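Local structure of M32 carboxypeptidase (Chitinophagaceae bacterium, 7A03) at residues I176-E179 and V180-L184; R365-I368 and E369-L372; L382-T385 and W386-Y390; I409-H413 and G414-Y418. The protein probably acts as a metal-dependent carboxypeptidase of the M32 family, removing amino acids from the C-terminal end of peptides. All blocks are in the same frame, centred on the assembly; numbering follows the deposited sequence.

Contact 1 of 4, residues I176-E179 and V180-L184; sequences IFTE and VKTAL
Two donors of Thr182 grip the carbonyl oxygen of Thr178. The backbone N of Thr182 supplies the usual helical bond to Thr178 O at 2.9 Å, and Thr182 OG1 adds a second bond to Thr178 O at 3.0 Å. They arrive from opposite faces of the carbonyl plane, so the two bonds can coexist. The hydroxyl manages this because it sits between its own backbone N and carbonyl carbon (chi1 59°), which turns it back over the preceding turn. The same torsion brings Thr182 CG2 within 3.2 Å of Thr178 O, and beyond it the methyls of the two threonines pass at a slant, Thr178 CG2 to Thr182 CG2 at 4.2 Å. Thr178 OG1 likewise bonds one turn back, to Asp174 O, but from a different first torsion (chi1 -65°). On the buried side the contact is apolar. Val180 lies beside Phe177, both side chains pointing the same way, and Val180 CG2 approaches Phe177 CD1 obliquely at 4.1 Å. That methyl also leans over the turn before, 3.5 Å from Ile176 O. Helices 358-374 and 420-439 pack against Phe177 and Val180, while Phe486 of helix 486-497 meets Glu179, Val180 and Ala183. Threonines on the exposed side and aromatic and branched residues on the buried one mark helix 170-192 as an amphipathic helix of the mainly helical M32 fold.

Contact 2 of 4, residues R365-I368 and E369-L372; sequences RYEI and EKGL
Lys370 folds back along its own helix to reach Glu367, and two bends make the meeting possible. The lysine leaves the backbone extended, with CG opposite its N (chi1 -178°), and kinks only at chi3; Glu367 bends earlier, at chi2 (-67°). The two chains then run side by side, and Lys370 NZ forms a salt bridge with Glu367 OE1 at 2.9 Å, arriving on the syn side of the carboxylate and somewhat out of its plane. The methylenes of Lys370 pass obliquely by the hydroxyl end of Tyr366, CD lying 3.9 Å from Tyr366 OH and CE 4.1 Å from Tyr366 CE2. Both polar ends continue to Asp174, which bonds Tyr366 OH and forms a second salt bridge with Lys370 NZ. On another side of the helix Ile368 and Leu372 run alongside each other, joined through Ile368 CG2 and Leu372 CD1 at 3.8 Å. Glu369 keeps an extended chain, its CG 3.4 Å from Arg365 O, and its carboxylate is taken up by Tyr157, Trp411 and the N-H of Gly417. With carboxylates from Glu367 and Asp174 both at its ammonium group, Lys370 is probably held firmly in its charged form.

Contact 3 of 4, residues L382-T385 and W386-Y390; sequences LNKT and WNDYY
Lys384 and Asp388 meet across one turn of helix 382-394, where Lys384 NZ lies 3.0 Å from Asp388 OD2 in a salt bridge whose hydrogen bond is weak. The lysine starts extended (chi1 -176°) and has to bend at chi3 and chi4 to bring its end back; its CE comes almost as near as the ammonium, 3.1 Å from Asp388 OD2. The next pair meets by van der Waals contact of a methyl with a ring edge. Thr385 CG2 lies in the plane of the Tyr389 ring, 3.8 Å from Tyr389 CE2, and the two side chains point the same way. Thr385 O also borders that ring edge, 3.2 Å from Tyr389 CD2, while accepting the backbone bond from Tyr389 N. These are i to i+4 relations at the start of an alpha helix, with a salt bridge on the exposed side and Trp386 and Tyr390 buried against the protein. Within 386-390, Tyr390 CE1 lies over one face of the Trp386 indole, 3.0 Å above its plane and toward the rim. The next shell positions the tyrosines: Tyr390 OH bonds both His361 ND1 and Arg365 NH1 of helix 358-374, and Tyr389 packs on Ile364 and Glu367 of the same helix. At the first turn, Leu382 packs on Tyr129 and Leu136 of helix 129-150, while Asn383 borders Tyr129 and Gln130.

Contact 4 of 4, residues I409-H413 and G414-Y418; sequences IHWSH and GSFGY. With GOL (glycerol), chain C.
Trp411 and Phe416 form the tightly packed half of this turn, their rings in an offset stack with centroids 4.4 Å apart and planes inclined by 15°. Phe416 CZ sits over the pyrrole part of the indole, 3.7 Å from Trp411 CD1. Trp411 NE1 is bonded to Glu369, and Leu136 and Ile368 pack on the indole, so this side is buried. The backbone turn beneath is closed by two bonds: Ser415 N to His410 O at 3.0 Å and Gly414 N to Trp411 O at 3.0 Å. Nested bonds of this kind, from the sixth residue to the first and from the fifth to the second, with Gly414 at positive phi (81°), give the pattern of a Schellman motif; an inverse gamma turn centred on Ser415 follows. Gly417 and Tyr418 then open a sequence that fits the GYFPTY signature of M32 peptidases. The other side is looser and holds a glycerol, probably from the crystallisation liquor. Ser415 OG, set beside its own backbone N (chi1 -42°), bonds to glycerol O1 at 2.7 Å, and His413 ND1 reaches the same O1 at 2.9 Å. Glycerol carbons lie over one face of both His410 and Tyr418. Those two rings meet edge-to-face, offset, the edge of His410 bringing CD2 to 3.7 Å from Tyr418 CD1. Tyr422 OH bonds to His410 NE2, and Tyr164 meets Tyr418 edge-to-face.

The four contacts follow one another along the chain, on helix 170-192, helix 358-374, helix 382-394 and the loop before helix 420-439. Contact 2 is the hub: its centre lies about 12 Å from those of contacts 3 and 4 and about 16 Å from that of contact 1, and it touches all three. Phe177 stacks on Tyr366, and Ile368 packs on both Trp386 of contact 3 and Trp411 of contact 4. Contacts 3 and 4 meet where Trp411 packs against Leu382 and Trp386, whereas contact 1 touches neither. Helix 358-374 thus joins two other helices to the loop where the glycerol is bound.

Contact 1 of 4, residues I176-E179 and V180-L184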
loop_
_atom_site.group_PDB
_atom_site.type_symbol
_atom_site.label_atom_id
_atom_site.label_comp_id
_atom_site.label_asym_id
_atom_site.label_seq_id
_atom_site.Cartn_x
_atom_site.Cartn_y
_atom_site.Cartn_z
ATOM N N ILE A 176 13.667 7.377 10.479
ATOM C CA ILE A 176 13.681 6.835 9.121
ATOM C C ILE A 176 13.736 7.947 8.078
ATOM O O ILE A 176 14.495 7.866 7.104
ATOM C CB ILE A 176 12.485 5.887 8.902
ATOM C CG1 ILE A 176 12.731 4.591 9.661
ATOM C CG2 ILE A 176 12.303 5.594 7.423
ATOM C CD1 ILE A 176 11.507 3.729 9.823
ATOM N N PHE A 177 12.929 8.993 8.243
ATOM C CA PHE A 177 12.877 10.010 7.201
ATOM C C PHE A 177 14.089 10.929 7.223
ATOM O O PHE A 177 14.464 11.465 6.176
ATOM C CB PHE A 177 11.554 10.781 7.226
ATOM C CG PHE A 177 10.385 9.989 6.695
ATOM C CD1 PHE A 177 10.348 9.580 5.360
ATOM C CD2 PHE A 177 9.333 9.645 7.522
ATOM C CE1 PHE A 177 9.267 8.841 4.870
ATOM C CE2 PHE A 177 8.255 8.900 7.035
ATOM C CZ PHE A 177 8.228 8.505 5.700
ATOM N N THR A 178 14.724 11.102 8.386
ATOM C CA THR A 178 16.016 11.770 8.406
ATOM C C THR A 178 17.034 10.971 7.612
ATOM O O THR A 178 17.850 11.546 6.879
ATOM C CB THR A 178 16.467 11.964 9.856
ATOM O OG1 THR A 178 15.561 12.855 10.519
ATOM C CG2 THR A 178 17.886 12.546 9.918
ATOM N N GLU A 179 16.984 9.638 7.720
ATOM C CA GLU A 179 17.859 8.818 6.887
ATOM C C GLU A 179 17.512 8.950 5.405
ATOM O O GLU A 179 18.407 9.042 4.559
ATOM C CB GLU A 179 17.818 7.362 7.355
ATOM C CG GLU A 179 18.626 7.118 8.618
ATOM C CD GLU A 179 18.131 5.944 9.452
ATOM O OE1 GLU A 179 17.082 5.354 9.116
ATOM O OE2 GLU A 179 18.808 5.600 10.445
ATOM N N VAL A 180 16.221 8.949 5.072
ATOM C CA VAL A 180 15.810 9.190 3.688
ATOM C C VAL A 180 16.449 10.470 3.164
ATOM O O VAL A 180 17.090 10.478 2.104
ATOM C CB VAL A 180 14.273 9.222 3.564
ATOM C CG1 VAL A 180 13.859 9.832 2.234
ATOM C CG2 VAL A 180 13.687 7.830 3.715
ATOM N N LYS A 181 16.305 11.567 3.910
ATOM C CA LYS A 181 16.878 12.834 3.468
ATOM C C LYS A 181 18.388 12.711 3.306
ATOM O O LYS A 181 18.931 12.919 2.210
ATOM C CB LYS A 181 16.528 13.956 4.450
ATOM C CG LYS A 181 16.974 15.347 4.002
ATOM C CD LYS A 181 18.392 15.672 4.476
ATOM C CE LYS A 181 19.112 16.600 3.510
ATOM N NZ LYS A 181 20.321 17.185 4.137
ATOM N N THR A 182 19.074 12.313 4.379
ATOM C CA THR A 182 20.528 12.443 4.403
ATOM C C THR A 182 21.203 11.446 3.476
ATOM O O THR A 182 22.335 11.685 3.057
ATOM C CB THR A 182 21.082 12.245 5.825
ATOM O OG1 THR A 182 20.727 10.956 6.314
ATOM C CG2 THR A 182 20.524 13.305 6.776
ATOM N N ALA A 183 20.533 10.349 3.126
ATOM C CA ALA A 183 21.140 9.342 2.273
ATOM C C ALA A 183 20.673 9.434 0.827
ATOM O O ALA A 183 21.482 9.274 -0.087
ATOM C CB ALA A 183 20.846 7.939 2.814
ATOM N N LEU A 184 19.391 9.708 0.582
ATOM C CA LEU A 184 18.914 9.763 -0.791
ATOM C C LEU A 184 19.142 11.114 -1.454
ATOM O O LEU A 184 19.226 11.164 -2.686
ATOM C CB LEU A 184 17.433 9.381 -0.883
ATOM C CG LEU A 184 17.087 7.973 -0.392
ATOM C CD1 LEU A 184 15.607 7.695 -0.680
ATOM C CD2 LEU A 184 17.971 6.877 -0.998
#

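Contact 2 of 4, residues R365-I368 and E369-L372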
loop_
_atom_site.group_PDB
_atom_site.type_symbol
_atom_site.label_atom_id
_atom_site.label_comp_id
_atom_site.label_asym_id
_atom_site.label_seq_id
_atom_site.Cartn_x
_atom_site.Cartn_y
_atom_site.Cartn_z
ATOM N N ARG A 365 4.616 14.699 2.880
ATOM C CA ARG A 365 3.286 14.503 3.447
ATOM C C ARG A 365 3.393 14.204 4.934
ATOM O O ARG A 365 2.635 14.757 5.753
ATOM C CB ARG A 365 2.549 13.397 2.683
ATOM C CG ARG A 365 2.114 13.838 1.274
ATOM C CD ARG A 365 1.997 12.648 0.319
ATOM N NE ARG A 365 1.541 13.011 -1.025
ATOM C CZ ARG A 365 2.269 13.689 -1.919
ATOM N NH1 ARG A 365 3.493 14.096 -1.622
ATOM N NH2 ARG A 365 1.781 13.956 -3.127
ATOM N N TYR A 366 4.406 13.416 5.314
ATOM C CA TYR A 366 4.565 13.100 6.723
ATOM C C TYR A 366 4.804 14.375 7.521
ATOM O O TYR A 366 4.097 14.652 8.507
ATOM C CB TYR A 366 5.680 12.064 6.898
ATOM C CG TYR A 366 6.166 11.891 8.302
ATOM C CD1 TYR A 366 5.434 11.170 9.236
ATOM C CD2 TYR A 366 7.377 12.443 8.696
ATOM C CE1 TYR A 366 5.884 11.032 10.523
ATOM C CE2 TYR A 366 7.844 12.295 9.999
ATOM C CZ TYR A 366 7.081 11.580 10.901
ATOM O OH TYR A 366 7.507 11.407 12.194
ATOM N N GLU A 367 5.721 15.228 7.045
ATOM C CA GLU A 367 6.040 16.397 7.855
ATOM C C GLU A 367 4.827 17.300 7.949
ATOM O O GLU A 367 4.480 17.783 9.040
ATOM C CB GLU A 367 7.260 17.152 7.322
ATOM C CG GLU A 367 8.524 16.304 7.167
ATOM C CD GLU A 367 9.118 15.811 8.483
ATOM O OE1 GLU A 367 8.785 16.361 9.557
ATOM O OE2 GLU A 367 9.937 14.864 8.436
ATOM N N ILE A 368 4.100 17.435 6.838
ATOM C CA ILE A 368 2.946 18.316 6.839
ATOM C C ILE A 368 1.885 17.765 7.769
ATOM O O ILE A 368 1.346 18.491 8.618
ATOM C CB ILE A 368 2.434 18.526 5.405
ATOM C CG1 ILE A 368 3.343 19.510 4.672
ATOM C CG2 ILE A 368 0.978 18.994 5.409
ATOM C CD1 ILE A 368 3.079 19.591 3.204
ATOM N N GLU A 369 1.625 16.453 7.687
ATOM C CA GLU A 369 0.591 15.908 8.553
ATOM C C GLU A 369 0.991 16.081 9.999
ATOM O O GLU A 369 0.168 16.483 10.839
ATOM C CB GLU A 369 0.309 14.444 8.238
ATOM C CG GLU A 369 -0.532 14.266 7.004
ATOM C CD GLU A 369 -0.860 12.833 6.727
ATOM O OE1 GLU A 369 -0.601 11.983 7.605
ATOM O OE2 GLU A 369 -1.376 12.560 5.628
ATOM N N LYS A 370 2.280 15.881 10.285
ATOM C CA LYS A 370 2.729 15.950 11.664
ATOM C C LYS A 370 2.530 17.353 12.203
ATOM O O LYS A 370 2.146 17.524 13.366
ATOM C CB LYS A 370 4.195 15.517 11.744
ATOM C CG LYS A 370 4.773 15.510 13.151
ATOM C CD LYS A 370 6.218 15.007 13.160
ATOM C CE LYS A 370 7.045 15.678 12.079
ATOM N NZ LYS A 370 8.505 15.487 12.290
ATOM N N GLY A 371 2.711 18.362 11.340
ATOM C CA GLY A 371 2.505 19.732 11.764
ATOM C C GLY A 371 1.045 20.110 11.828
ATOM O O GLY A 371 0.648 20.904 12.687
ATOM N N LEU A 372 0.225 19.548 10.938
ATOM C CA LEU A 372 -1.200 19.860 10.980
ATOM C C LEU A 372 -1.819 19.326 12.259
ATOM O O LEU A 372 -2.665 19.988 12.878
ATOM C CB LEU A 372 -1.909 19.275 9.761
ATOM C CG LEU A 372 -1.633 19.946 8.409
ATOM C CD1 LEU A 372 -2.283 19.149 7.290
ATOM C CD2 LEU A 372 -2.122 21.392 8.384
#

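Contact 3 of 4, residues L382-T385 and W386-Y390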
loop_
_atom_site.group_PDB
_atom_site.type_symbol
_atom_site.label_atom_id
_atom_site.label_comp_id
_atom_site.label_asym_id
_atom_site.label_seq_id
_atom_site.Cartn_x
_atom_site.Cartn_y
_atom_site.Cartn_z
ATOM N N LEU A 382 -1.774 26.418 2.864
ATOM C CA LEU A 382 -1.059 25.147 2.834
ATOM C C LEU A 382 -0.430 24.893 1.471
ATOM O O LEU A 382 0.573 24.175 1.378
ATOM C CB LEU A 382 -2.000 24.013 3.230
ATOM C CG LEU A 382 -1.340 22.665 3.523
ATOM C CD1 LEU A 382 -0.409 22.782 4.716
ATOM C CD2 LEU A 382 -2.384 21.605 3.762
ATOM N N ASN A 383 -0.999 25.465 0.406
ATOM C CA ASN A 383 -0.407 25.292 -0.917
ATOM C C ASN A 383 1.002 25.875 -0.969
ATOM O O ASN A 383 1.905 25.271 -1.556
ATOM C CB ASN A 383 -1.305 25.908 -1.989
ATOM C CG ASN A 383 -1.579 27.374 -1.742
ATOM O OD1 ASN A 383 -1.717 27.807 -0.600
ATOM N ND2 ASN A 383 -1.652 28.152 -2.816
ATOM N N LYS A 384 1.217 27.033 -0.340
ATOM C CA LYS A 384 2.559 27.608 -0.305
ATOM C C LYS A 384 3.520 26.721 0.479
ATOM O O LYS A 384 4.663 26.506 0.056
ATOM C CB LYS A 384 2.522 29.021 0.283
ATOM C CG LYS A 384 3.877 29.716 0.255
ATOM C CD LYS A 384 4.059 30.702 1.392
ATOM C CE LYS A 384 5.386 30.489 2.108
ATOM N NZ LYS A 384 6.529 31.122 1.390
ATOM N N THR A 385 3.070 26.200 1.623
ATOM C CA THR A 385 3.891 25.288 2.414
ATOM C C THR A 385 4.297 24.073 1.587
ATOM O O THR A 385 5.478 23.689 1.543
ATOM C CB THR A 385 3.079 24.849 3.636
ATOM O OG1 THR A 385 2.731 26.009 4.409
ATOM C CG2 THR A 385 3.865 23.883 4.493
ATOM N N TRP A 386 3.310 23.456 0.939
ATOM C CA TRP A 386 3.539 22.309 0.072
ATOM C C TRP A 386 4.566 22.641 -1.003
ATOM O O TRP A 386 5.547 21.911 -1.191
ATOM C CB TRP A 386 2.200 21.918 -0.558
ATOM C CG TRP A 386 2.238 20.750 -1.479
ATOM C CD1 TRP A 386 2.666 20.731 -2.778
ATOM C CD2 TRP A 386 1.800 19.420 -1.186
ATOM N NE1 TRP A 386 2.538 19.474 -3.302
ATOM C CE2 TRP A 386 2.002 18.647 -2.348
ATOM C CE3 TRP A 386 1.260 18.806 -0.047
ATOM C CZ2 TRP A 386 1.693 17.291 -2.406
ATOM C CZ3 TRP A 386 0.946 17.458 -0.104
ATOM C CH2 TRP A 386 1.164 16.714 -1.279
ATOM N N ASN A 387 4.353 23.750 -1.716
ATOM C CA ASN A 387 5.245 24.106 -2.813
ATOM C C ASN A 387 6.663 24.350 -2.319
ATOM O O ASN A 387 7.630 23.964 -2.987
ATOM C CB ASN A 387 4.707 25.331 -3.551
ATOM C CG ASN A 387 3.328 25.095 -4.156
ATOM O OD1 ASN A 387 2.808 23.974 -4.162
ATOM N ND2 ASN A 387 2.728 26.161 -4.670
ATOM N N ASP A 388 6.811 24.994 -1.150
ATOM C CA ASP A 388 8.137 25.209 -0.579
ATOM C C ASP A 388 8.821 23.886 -0.262
ATOM O O ASP A 388 10.015 23.717 -0.542
ATOM C CB ASP A 388 8.035 26.072 0.679
ATOM C CG ASP A 388 7.692 27.515 0.373
ATOM O OD1 ASP A 388 7.799 27.932 -0.804
ATOM O OD2 ASP A 388 7.305 28.232 1.321
ATOM N N TYR A 389 8.077 22.939 0.325
ATOM C CA TYR A 389 8.640 21.618 0.602
ATOM C C TYR A 389 9.109 20.950 -0.687
ATOM O O TYR A 389 10.212 20.381 -0.755
ATOM C CB TYR A 389 7.581 20.748 1.297
ATOM C CG TYR A 389 7.617 20.754 2.820
ATOM C CD1 TYR A 389 8.604 20.070 3.515
ATOM C CD2 TYR A 389 6.649 21.428 3.555
ATOM C CE1 TYR A 389 8.635 20.070 4.903
ATOM C CE2 TYR A 389 6.673 21.433 4.946
ATOM C CZ TYR A 389 7.672 20.752 5.610
ATOM O OH TYR A 389 7.701 20.748 6.985
ATOM N N TYR A 390 8.276 21.009 -1.726
ATOM C CA TYR A 390 8.642 20.378 -2.987
ATOM C C TYR A 390 9.883 21.020 -3.596
ATOM O O TYR A 390 10.756 20.320 -4.124
ATOM C CB TYR A 390 7.470 20.405 -3.963
ATOM C CG TYR A 390 6.691 19.116 -3.922
ATOM C CD1 TYR A 390 5.881 18.812 -2.840
ATOM C CD2 TYR A 390 6.786 18.186 -4.953
ATOM C CE1 TYR A 390 5.162 17.614 -2.785
ATOM C CE2 TYR A 390 6.083 16.984 -4.910
ATOM C CZ TYR A 390 5.259 16.710 -3.822
ATOM O OH TYR A 390 4.547 15.516 -3.767
#

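Contact 4 of 4, residues I409-H413 and G414-Y418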
loop_
_atom_site.group_PDB
_atom_site.type_symbol
_atom_site.label_atom_id
_atom_site.label_comp_id
_atom_site.label_asym_id
_atom_site.label_seq_id
_atom_site.Cartn_x
_atom_site.Cartn_y
_atom_site.Cartn_z
ATOM N N ILE A 409 -5.993 12.201 -2.776
ATOM C CA ILE A 409 -7.339 12.197 -2.204
ATOM C C ILE A 409 -7.364 11.922 -0.711
ATOM O O ILE A 409 -8.402 12.142 -0.071
ATOM C CB ILE A 409 -8.185 11.146 -2.950
ATOM C CG1 ILE A 409 -9.687 11.409 -2.774
ATOM C CG2 ILE A 409 -7.808 9.731 -2.502
ATOM C CD1 ILE A 409 -10.564 10.556 -3.709
ATOM N N HIS A 410 -6.236 11.494 -0.131
ATOM C CA HIS A 410 -6.248 10.884 1.196
ATOM C C HIS A 410 -6.878 11.801 2.235
ATOM O O HIS A 410 -7.735 11.369 3.020
ATOM C CB HIS A 410 -4.830 10.454 1.597
ATOM C CG HIS A 410 -4.234 9.427 0.680
ATOM N ND1 HIS A 410 -4.082 9.634 -0.674
ATOM C CD2 HIS A 410 -3.755 8.184 0.925
ATOM C CE1 HIS A 410 -3.536 8.565 -1.225
ATOM N NE2 HIS A 410 -3.328 7.669 -0.275
ATOM N N TRP A 411 -6.497 13.080 2.230
ATOM C CA TRP A 411 -6.958 13.996 3.264
ATOM C C TRP A 411 -8.461 14.209 3.186
ATOM O O TRP A 411 -9.131 14.299 4.221
ATOM C CB TRP A 411 -6.212 15.325 3.164
ATOM C CG TRP A 411 -4.752 15.204 3.524
ATOM C CD1 TRP A 411 -4.159 14.181 4.204
ATOM C CD2 TRP A 411 -3.721 16.145 3.241
ATOM N NE1 TRP A 411 -2.810 14.417 4.347
ATOM C CE2 TRP A 411 -2.519 15.626 3.773
ATOM C CE3 TRP A 411 -3.691 17.379 2.587
ATOM C CZ2 TRP A 411 -1.307 16.301 3.671
ATOM C CZ3 TRP A 411 -2.485 18.046 2.487
ATOM C CH2 TRP A 411 -1.313 17.503 3.018
ATOM N N SER A 412 -9.015 14.278 1.968
ATOM C CA SER A 412 -10.465 14.421 1.837
ATOM C C SER A 412 -11.209 13.213 2.385
ATOM O O SER A 412 -12.386 13.333 2.751
ATOM C CB SER A 412 -10.859 14.702 0.380
ATOM O OG SER A 412 -10.786 13.543 -0.425
ATOM N N HIS A 413 -10.550 12.059 2.466
ATOM C CA HIS A 413 -11.148 10.857 3.026
ATOM C C HIS A 413 -10.981 10.775 4.530
ATOM O O HIS A 413 -11.516 9.840 5.143
ATOM C CB HIS A 413 -10.469 9.616 2.454
ATOM C CG HIS A 413 -10.890 9.263 1.065
ATOM N ND1 HIS A 413 -10.187 8.358 0.296
ATOM C CD2 HIS A 413 -11.953 9.649 0.317
ATOM C CE1 HIS A 413 -10.788 8.219 -0.873
ATOM N NE2 HIS A 413 -11.860 8.990 -0.886
ATOM N N GLY A 414 -10.232 11.701 5.122
ATOM C CA GLY A 414 -9.896 11.640 6.526
ATOM C C GLY A 414 -8.751 10.712 6.847
ATOM O O GLY A 414 -8.562 10.368 8.016
ATOM N N SER A 415 -7.973 10.304 5.839
ATOM C CA SER A 415 -6.912 9.315 6.024
ATOM C C SER A 415 -5.610 10.035 6.360
ATOM O O SER A 415 -4.768 10.312 5.503
ATOM C CB SER A 415 -6.785 8.391 4.816
ATOM O OG SER A 415 -8.055 7.995 4.309
ATOM N N PHE A 416 -5.472 10.364 7.641
ATOM C CA PHE A 416 -4.268 10.963 8.202
ATOM C C PHE A 416 -3.487 9.873 8.923
ATOM O O PHE A 416 -4.058 9.088 9.686
ATOM C CB PHE A 416 -4.637 12.095 9.173
ATOM C CG PHE A 416 -5.043 13.376 8.483
ATOM C CD1 PHE A 416 -6.270 13.479 7.844
ATOM C CD2 PHE A 416 -4.177 14.463 8.443
ATOM C CE1 PHE A 416 -6.643 14.652 7.208
ATOM C CE2 PHE A 416 -4.544 15.638 7.809
ATOM C CZ PHE A 416 -5.769 15.729 7.185
ATOM N N GLY A 417 -2.172 9.853 8.707
ATOM C CA GLY A 417 -1.330 8.789 9.194
ATOM C C GLY A 417 -1.162 7.638 8.224
ATOM O O GLY A 417 -0.516 6.643 8.579
ATOM N N TYR A 418 -1.706 7.751 7.008
ATOM C CA TYR A 418 -1.705 6.695 6.002
ATOM C C TYR A 418 -0.436 6.724 5.157
ATOM O O TYR A 418 0.193 5.687 4.921
ATOM C CB TYR A 418 -2.935 6.874 5.098
ATOM C CG TYR A 418 -3.264 5.714 4.179
ATOM C CD1 TYR A 418 -2.478 5.416 3.075
ATOM C CD2 TYR A 418 -4.396 4.939 4.399
ATOM C CE1 TYR A 418 -2.794 4.359 2.230
ATOM C CE2 TYR A 418 -4.721 3.886 3.564
ATOM C CZ TYR A 418 -3.918 3.597 2.493
ATOM O OH TYR A 418 -4.252 2.544 1.673
HETATM C C1 GOL C . -7.042 6.360 1.337
HETATM O O1 GOL C . -7.783 7.499 1.649
HETATM C C2 GOL C . -6.912 6.328 -0.201
HETATM O O2 GOL C . -8.147 6.112 -0.802
HETATM C C3 GOL C . -5.910 5.181 -0.511
HETATM O O3 GOL C . -5.714 5.198 -1.897
#